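Local coordinates for protein 4-hydroxybenzoyl-CoA thioesterase (Pseudomonas sp. CBS3, PDB 1LO7) that hydrolyses the thioester of 4-hydroxybenzoyl-CoA to 4-hydroxybenzoate and free CoA, the last of three steps that turn 4-chlorobenzoate into 4-hydroxybenzoate, at residues I56-C70 against Q108-N122. Numbering follows the deposited sequence.
With 4CO (4-hydroxyphenacyl coenzyme A), chain B; EDO (1,2-ethanediol), chain D; EDO (1,2-ethanediol), chain C.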
loop_
_atom_site.group_PDB
_atom_site.type_symbol
_atom_site.label_atom_id
_atom_site.label_comp_id
_atom_site.label_asym_id
_atom_site.label_seq_id
_atom_site.Cartn_x
_atom_site.Cartn_y
_atom_site.Cartn_z
ATOM N N ILE A 56 -2.051 -26.116 3.488
ATOM C CA ILE A 56 -2.035 -24.900 4.312
ATOM C C ILE A 56 -1.655 -23.683 3.522
ATOM O O ILE A 56 -0.573 -23.635 2.971
ATOM C CB ILE A 56 -1.228 -25.127 5.593
ATOM C CG1 ILE A 56 -1.929 -26.251 6.421
ATOM C CG2 ILE A 56 -1.057 -23.848 6.419
ATOM C CD1 ILE A 56 -1.138 -26.652 7.666
ATOM N N VAL A 57 -2.569 -22.707 3.447
ATOM C CA VAL A 57 -2.282 -21.514 2.638
ATOM C C VAL A 57 -1.638 -20.377 3.415
ATOM O O VAL A 57 -1.147 -19.383 2.842
ATOM C CB VAL A 57 -3.572 -21.006 1.946
ATOM C CG1 VAL A 57 -4.174 -22.083 1.080
ATOM C CG2 VAL A 57 -4.600 -20.519 2.961
ATOM N N GLY A 58 -1.677 -20.502 4.722
ATOM C CA GLY A 58 -1.131 -19.454 5.539
ATOM C C GLY A 58 -1.965 -19.355 6.817
ATOM O O GLY A 58 -2.656 -20.320 7.191
ATOM N N THR A 59 -1.873 -18.177 7.489
ATOM C CA THR A 59 -2.585 -17.934 8.748
ATOM C C THR A 59 -3.415 -16.646 8.695
ATOM O O THR A 59 -3.032 -15.606 9.225
ATOM C CB THR A 59 -1.592 -17.860 9.933
ATOM O OG1 THR A 59 -0.689 -16.789 9.685
ATOM C CG2 THR A 59 -0.839 -19.164 10.033
ATOM N N PRO A 60 -4.550 -16.703 8.021
ATOM C CA PRO A 60 -5.405 -15.532 7.922
ATOM C C PRO A 60 -5.861 -15.082 9.309
ATOM O O PRO A 60 -5.981 -15.869 10.267
ATOM C CB PRO A 60 -6.645 -15.946 7.120
ATOM C CG PRO A 60 -6.559 -17.445 6.943
ATOM C CD PRO A 60 -5.169 -17.898 7.411
ATOM N N ILE A 61 -6.119 -13.764 9.406
ATOM C CA ILE A 61 -6.562 -13.121 10.650
ATOM C C ILE A 61 -8.059 -13.122 10.786
ATOM O O ILE A 61 -8.740 -12.909 9.799
ATOM C CB ILE A 61 -5.990 -11.697 10.690
ATOM C CG1 ILE A 61 -6.167 -11.000 12.055
ATOM C CG2 ILE A 61 -6.527 -10.856 9.521
ATOM C CD1 ILE A 61 -5.157 -9.862 12.299
ATOM N N VAL A 62 -8.525 -13.402 12.018
ATOM C CA VAL A 62 -9.954 -13.425 12.339
ATOM C C VAL A 62 -10.339 -12.294 13.296
ATOM O O VAL A 62 -11.493 -11.856 13.361
ATOM C CB VAL A 62 -10.509 -14.756 12.823
ATOM C CG1 VAL A 62 -10.285 -15.794 11.715
ATOM C CG2 VAL A 62 -9.779 -15.279 14.063
ATOM N N SER A 63 -9.371 -11.799 14.047
ATOM C CA SER A 63 -9.691 -10.732 14.966
ATOM C C SER A 63 -8.461 -9.944 15.361
ATOM O O SER A 63 -7.353 -10.456 15.327
ATOM C CB SER A 63 -10.330 -11.341 16.202
ATOM O OG SER A 63 -10.677 -10.305 17.098
ATOM N N CYS A 64 -8.614 -8.698 15.747
ATOM C CA CYS A 64 -7.431 -7.956 16.168
ATOM C C CYS A 64 -7.767 -6.900 17.225
ATOM O O CYS A 64 -8.802 -6.264 17.177
ATOM C CB CYS A 64 -6.738 -7.183 15.024
ATOM S SG CYS A 64 -5.212 -6.324 15.619
ATOM N N ASN A 65 -6.875 -6.693 18.171
ATOM C CA ASN A 65 -7.058 -5.652 19.165
ATOM C C ASN A 65 -5.744 -4.925 19.166
ATOM O O ASN A 65 -4.725 -5.493 19.535
ATOM C CB ASN A 65 -7.406 -6.172 20.593
ATOM C CG ASN A 65 -7.615 -5.013 21.559
ATOM O OD1 ASN A 65 -7.116 -3.884 21.385
ATOM N ND2 ASN A 65 -8.381 -5.298 22.603
ATOM N N ALA A 66 -5.764 -3.683 18.747
ATOM C CA ALA A 66 -4.579 -2.876 18.657
ATOM C C ALA A 66 -4.706 -1.539 19.394
ATOM O O ALA A 66 -5.771 -0.942 19.484
ATOM C CB ALA A 66 -4.356 -2.550 17.179
ATOM N N SER A 67 -3.566 -1.075 19.879
ATOM C CA SER A 67 -3.487 0.220 20.539
ATOM C C SER A 67 -2.276 0.963 20.024
ATOM O O SER A 67 -1.211 0.384 19.816
ATOM C CB SER A 67 -3.474 0.082 22.047
ATOM O OG SER A 67 -4.642 -0.612 22.443
ATOM N N PHE A 68 -2.424 2.269 19.782
ATOM C CA PHE A 68 -1.359 3.140 19.257
ATOM C C PHE A 68 -0.999 4.115 20.348
ATOM O O PHE A 68 -1.769 5.012 20.701
ATOM C CB PHE A 68 -1.848 3.844 17.979
ATOM C CG PHE A 68 -2.361 2.857 16.973
ATOM C CD1 PHE A 68 -3.698 2.448 16.980
ATOM C CD2 PHE A 68 -1.508 2.308 16.010
ATOM C CE1 PHE A 68 -4.189 1.536 16.036
ATOM C CE2 PHE A 68 -1.979 1.375 15.075
ATOM C CZ PHE A 68 -3.329 0.995 15.072
ATOM N N VAL A 69 0.190 3.900 20.890
ATOM C CA VAL A 69 0.672 4.645 22.035
ATOM C C VAL A 69 1.355 5.982 21.806
ATOM O O VAL A 69 1.134 6.967 22.520
ATOM C CB VAL A 69 1.479 3.674 22.885
ATOM C CG1 VAL A 69 1.855 4.405 24.144
ATOM C CG2 VAL A 69 0.620 2.452 23.224
ATOM N N CYS A 70 2.216 6.011 20.785
ATOM C CA CYS A 70 2.906 7.229 20.413
ATOM C C CYS A 70 3.171 7.180 18.913
ATOM O O CYS A 70 3.026 6.149 18.277
ATOM C CB CYS A 70 4.161 7.573 21.222
ATOM S SG CYS A 70 5.484 6.454 20.797
ATOM N N GLN A 108 10.899 3.410 23.779
ATOM C CA GLN A 108 9.504 3.828 23.854
ATOM C C GLN A 108 8.517 2.864 23.172
ATOM O O GLN A 108 8.730 2.458 22.036
ATOM C CB GLN A 108 9.325 5.214 23.230
ATOM C CG GLN A 108 10.395 6.207 23.706
ATOM C CD GLN A 108 10.239 7.558 23.048
ATOM O OE1 GLN A 108 9.277 7.774 22.294
ATOM N NE2 GLN A 108 11.205 8.443 23.293
ATOM N N LEU A 109 7.413 2.519 23.843
ATOM C CA LEU A 109 6.437 1.648 23.208
ATOM C C LEU A 109 5.698 2.511 22.208
ATOM O O LEU A 109 5.281 3.622 22.541
ATOM C CB LEU A 109 5.492 1.084 24.296
ATOM C CG LEU A 109 4.269 0.366 23.765
ATOM C CD1 LEU A 109 4.672 -0.973 23.164
ATOM C CD2 LEU A 109 3.274 0.126 24.902
ATOM N N VAL A 110 5.565 2.045 20.963
ATOM C CA VAL A 110 4.885 2.782 19.894
ATOM C C VAL A 110 3.468 2.272 19.680
ATOM O O VAL A 110 2.482 3.026 19.648
ATOM C CB VAL A 110 5.686 2.774 18.561
ATOM C CG1 VAL A 110 4.852 3.365 17.440
ATOM C CG2 VAL A 110 6.949 3.610 18.696
ATOM N N MET A 111 3.365 0.950 19.517
ATOM C CA MET A 111 2.053 0.357 19.337
ATOM C C MET A 111 2.082 -1.118 19.713
ATOM O O MET A 111 3.152 -1.724 19.857
ATOM C CB MET A 111 1.421 0.627 17.941
ATOM C CG MET A 111 2.065 -0.109 16.789
ATOM S SD MET A 111 1.370 -1.742 16.462
ATOM C CE MET A 111 -0.359 -1.542 15.949
ATOM N N ARG A 112 0.907 -1.683 19.895
ATOM C CA ARG A 112 0.850 -3.099 20.241
ATOM C C ARG A 112 -0.404 -3.708 19.644
ATOM O O ARG A 112 -1.418 -3.015 19.483
ATOM C CB ARG A 112 0.843 -3.290 21.763
ATOM C CG ARG A 112 0.709 -4.773 22.151
ATOM C CD ARG A 112 0.994 -5.078 23.641
ATOM N NE ARG A 112 2.413 -5.050 24.076
ATOM C CZ ARG A 112 2.941 -4.283 25.061
ATOM N NH1 ARG A 112 2.212 -3.442 25.795
ATOM N NH2 ARG A 112 4.239 -4.407 25.321
ATOM N N ALA A 113 -0.345 -5.006 19.306
ATOM C CA ALA A 113 -1.536 -5.610 18.786
ATOM C C ALA A 113 -1.582 -7.099 19.160
ATOM O O ALA A 113 -0.542 -7.766 19.166
ATOM C CB ALA A 113 -1.618 -5.500 17.253
ATOM N N ASP A 114 -2.788 -7.574 19.487
ATOM C CA ASP A 114 -3.019 -8.971 19.766
ATOM C C ASP A 114 -3.866 -9.405 18.585
ATOM O O ASP A 114 -5.022 -8.967 18.424
ATOM C CB ASP A 114 -3.799 -9.229 21.039
ATOM C CG ASP A 114 -2.889 -9.128 22.218
ATOM O OD1 ASP A 114 -1.689 -9.149 22.124
ATOM O OD2 ASP A 114 -3.506 -9.019 23.355
ATOM N N GLU A 115 -3.284 -10.261 17.741
ATOM C CA GLU A 115 -3.964 -10.782 16.563
ATOM C C GLU A 115 -4.436 -12.197 16.813
ATOM O O GLU A 115 -3.691 -12.991 17.387
ATOM C CB GLU A 115 -3.005 -10.839 15.320
ATOM C CG GLU A 115 -2.503 -9.448 14.874
ATOM C CD GLU A 115 -1.618 -9.569 13.663
ATOM O OE1 GLU A 115 -0.863 -10.490 13.485
ATOM O OE2 GLU A 115 -1.716 -8.556 12.835
ATOM N N ILE A 116 -5.636 -12.494 16.357
ATOM C CA ILE A 116 -6.144 -13.842 16.485
ATOM C C ILE A 116 -6.149 -14.398 15.069
ATOM O O ILE A 116 -6.794 -13.853 14.181
ATOM C CB ILE A 116 -7.513 -13.960 17.129
ATOM C CG1 ILE A 116 -7.468 -13.293 18.537
ATOM C CG2 ILE A 116 -7.868 -15.456 17.186
ATOM C CD1 ILE A 116 -8.710 -13.560 19.401
ATOM N N ARG A 117 -5.387 -15.470 14.838
ATOM C CA ARG A 117 -5.322 -16.041 13.515
ATOM C C ARG A 117 -5.586 -17.537 13.564
ATOM O O ARG A 117 -5.719 -18.154 14.650
ATOM C CB ARG A 117 -3.901 -15.820 12.976
ATOM C CG ARG A 117 -3.585 -14.363 12.572
ATOM C CD ARG A 117 -2.096 -14.196 12.315
ATOM N NE ARG A 117 -1.648 -12.816 12.044
ATOM C CZ ARG A 117 -1.471 -12.324 10.817
ATOM N NH1 ARG A 117 -1.735 -13.030 9.693
ATOM N NH2 ARG A 117 -1.008 -11.073 10.726
ATOM N N VAL A 118 -5.642 -18.124 12.374
ATOM C CA VAL A 118 -5.854 -19.567 12.270
ATOM C C VAL A 118 -5.086 -20.060 11.105
ATOM O O VAL A 118 -4.827 -19.299 10.176
ATOM C CB VAL A 118 -7.291 -19.897 11.967
ATOM C CG1 VAL A 118 -8.202 -19.427 13.088
ATOM C CG2 VAL A 118 -7.722 -19.351 10.606
ATOM N N PHE A 119 -4.711 -21.349 11.161
ATOM C CA PHE A 119 -4.046 -22.006 10.036
ATOM C C PHE A 119 -5.196 -22.364 9.133
ATOM O O PHE A 119 -6.222 -22.776 9.619
ATOM C CB PHE A 119 -3.257 -23.256 10.410
ATOM C CG PHE A 119 -1.915 -22.858 10.983
ATOM C CD1 PHE A 119 -0.810 -22.665 10.157
ATOM C CD2 PHE A 119 -1.774 -22.649 12.355
ATOM C CE1 PHE A 119 0.425 -22.321 10.695
ATOM C CE2 PHE A 119 -0.542 -22.295 12.903
ATOM C CZ PHE A 119 0.558 -22.119 12.063
ATOM N N ALA A 120 -5.067 -22.162 7.828
ATOM C CA ALA A 120 -6.213 -22.471 7.021
ATOM C C ALA A 120 -5.845 -23.090 5.701
ATOM O O ALA A 120 -4.700 -23.090 5.281
ATOM C CB ALA A 120 -7.003 -21.189 6.722
ATOM N N MET A 121 -6.901 -23.572 5.050
ATOM C CA MET A 121 -6.799 -24.173 3.748
ATOM C C MET A 121 -7.818 -23.531 2.877
ATOM O O MET A 121 -8.773 -22.971 3.379
ATOM C CB MET A 121 -6.903 -25.677 3.864
ATOM C CG MET A 121 -5.609 -26.072 4.544
ATOM S SD MET A 121 -5.447 -27.819 4.567
ATOM C CE MET A 121 -7.233 -28.135 4.560
ATOM N N ASN A 122 -7.595 -23.588 1.577
ATOM C CA ASN A 122 -8.545 -23.063 0.598
ATOM C C ASN A 122 -9.189 -24.287 -0.052
ATOM O O ASN A 122 -8.513 -25.009 -0.762
ATOM C CB ASN A 122 -7.959 -22.159 -0.506
ATOM C CG ASN A 122 -7.974 -20.717 -0.046
ATOM O OD1 ASN A 122 -8.873 -20.284 0.699
ATOM N ND2 ASN A 122 -6.957 -19.980 -0.474
HETATM N N1A 4CO B . -12.678 -13.629 17.667
HETATM C C2A 4CO B . -12.004 -14.676 18.231
HETATM N N3A 4CO B . -11.819 -15.867 17.725
HETATM C C4A 4CO B . -12.369 -15.990 16.498
HETATM C C5A 4CO B . -13.088 -15.025 15.814
HETATM C C6A 4CO B . -13.235 -13.778 16.440
HETATM N N6A 4CO B . -13.887 -12.776 15.888
HETATM N N7A 4CO B . -13.526 -15.508 14.584
HETATM C C8A 4CO B . -13.079 -16.770 14.543
HETATM N N9A 4CO B . -12.397 -17.114 15.681
HETATM C C1D 4CO B . -11.842 -18.423 16.039
HETATM C C2D 4CO B . -12.940 -19.432 16.360
HETATM O O2D 4CO B . -13.453 -19.253 17.682
HETATM C C3D 4CO B . -12.132 -20.715 16.270
HETATM O O3D 4CO B . -11.189 -20.773 17.310
HETATM P P3D 4CO B . -11.011 -22.059 18.211
HETATM O O7A 4CO B . -12.028 -21.985 19.240
HETATM O O8A 4CO B . -11.144 -23.268 17.392
HETATM O O9A 4CO B . -9.587 -21.986 18.826
HETATM C C4D 4CO B . -11.337 -20.407 15.006
HETATM O O4D 4CO B . -11.294 -18.951 14.898
HETATM C C5D 4CO B . -11.796 -21.049 13.730
HETATM O O5D 4CO B . -13.045 -20.453 13.371
HETATM P P1A 4CO B . -14.246 -21.409 12.970
HETATM O O1A 4CO B . -15.390 -20.487 12.889
HETATM O O2A 4CO B . -14.447 -22.477 13.922
HETATM O O3A 4CO B . -13.940 -22.075 11.636
HETATM P P2A 4CO B . -14.271 -21.632 10.131
HETATM O O4A 4CO B . -13.540 -22.578 9.260
HETATM O O5A 4CO B . -15.709 -21.777 9.914
HETATM O O6A 4CO B . -14.022 -20.028 9.856
HETATM C CBP 4CO B . -12.565 -18.587 8.730
HETATM C CCP 4CO B . -12.696 -19.574 9.893
HETATM C CDP 4CO B . -12.914 -19.257 7.390
HETATM C CEP 4CO B . -11.169 -17.977 8.722
HETATM C CAP 4CO B . -13.658 -17.508 8.794
HETATM O OAP 4CO B . -13.599 -16.818 10.043
HETATM C C9P 4CO B . -13.353 -16.366 7.826
HETATM O O9P 4CO B . -13.365 -16.561 6.629
HETATM N N8P 4CO B . -12.959 -15.093 8.398
HETATM C C7P 4CO B . -12.464 -14.154 7.385
HETATM C C6P 4CO B . -10.942 -14.253 7.206
HETATM C C5P 4CO B . -10.457 -13.024 6.429
HETATM O O5P 4CO B . -10.900 -12.723 5.325
HETATM N N4P 4CO B . -9.423 -12.294 7.123
HETATM C C3P 4CO B . -9.006 -11.049 6.494
HETATM C C2P 4CO B . -8.134 -11.298 5.291
HETATM S S1P 4CO B . -7.041 -12.711 5.441
HETATM O O1B 4CO B . -4.344 -10.912 5.048
HETATM C C1B 4CO B . -4.549 -12.082 4.777
HETATM C C2B 4CO B . -3.564 -13.100 5.163
HETATM C C3B 4CO B . -3.811 -14.454 4.828
HETATM C C4B 4CO B . -2.876 -15.428 5.168
HETATM C C5B 4CO B . -1.681 -15.052 5.817
HETATM O O2B 4CO B . -0.691 -16.014 6.111
HETATM C C6B 4CO B . -1.457 -13.692 6.170
HETATM C C7B 4CO B . -2.408 -12.707 5.837
HETATM C CB 4CO B . -5.801 -12.504 4.102
HETATM C C1 EDO D . -2.939 -4.922 23.766
HETATM O O1 EDO D . -3.394 -4.088 24.822
HETATM C C2 EDO D . -3.315 -4.307 22.442
HETATM O O2 EDO D . -4.374 -3.371 22.606
HETATM C C1 EDO C . -1.086 6.692 24.883
HETATM O O1 EDO C . -0.247 7.806 24.720
HETATM C C2 EDO C . -2.529 7.100 25.147
HETATM O O2 EDO C . -2.785 8.469 24.845
#
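Arg-117 NH1 gives a hydrogen bond to Thr-59 O (2.9 Å), with the oxygen in the guanidinium plane and the donor meeting the carbonyl almost head-on. The chain, extended from CG to NE, carries the group past Thr-59, while NE and NH2 both grip Glu-115 OE1 side-on, from above the carboxylate plane. Asp-32 on helix 25-41 forms a second salt bridge to NH2, and His-96 also bonds OE1, which probably helps to balance the buried charges. Replacing Arg-117 by alanine would probably leave Thr-59 O without this donor and the carboxylates of Glu-115 and Asp-32 without their shared cation.

Strands 56-68 and 107-123 run antiparallel in the hot dog fold, whose sheet continues into a second subunit along 63-67. A classic beta bulge shifts their register by one residue: Ile-116 O accepts from both Val-62 N (2.8 Å) and Ser-63 N (3.3 Å), the latter on a lone pair. Beyond it, Asn-65 and Asp-114 exchange two backbone bonds, as do Ser-67 and Arg-112.

Just before the bulge, the backbone of 59-61 also serves 4-hydroxyphenacyl-CoA: Thr-59 N donates to its phenol O2B (2.8 Å), and Ile-61 O accepts from its N4P. Gly-58 suits its place, since a CB would clash with O2B and, at these backbone angles, press on Val-57 O. With chi1 at 60°, the methyl CG2 of Thr-59 lies anti to the carbonyl carbon and comes over one face of Phe-119, 3.6 Å from the ring centroid, a CH-pi contact.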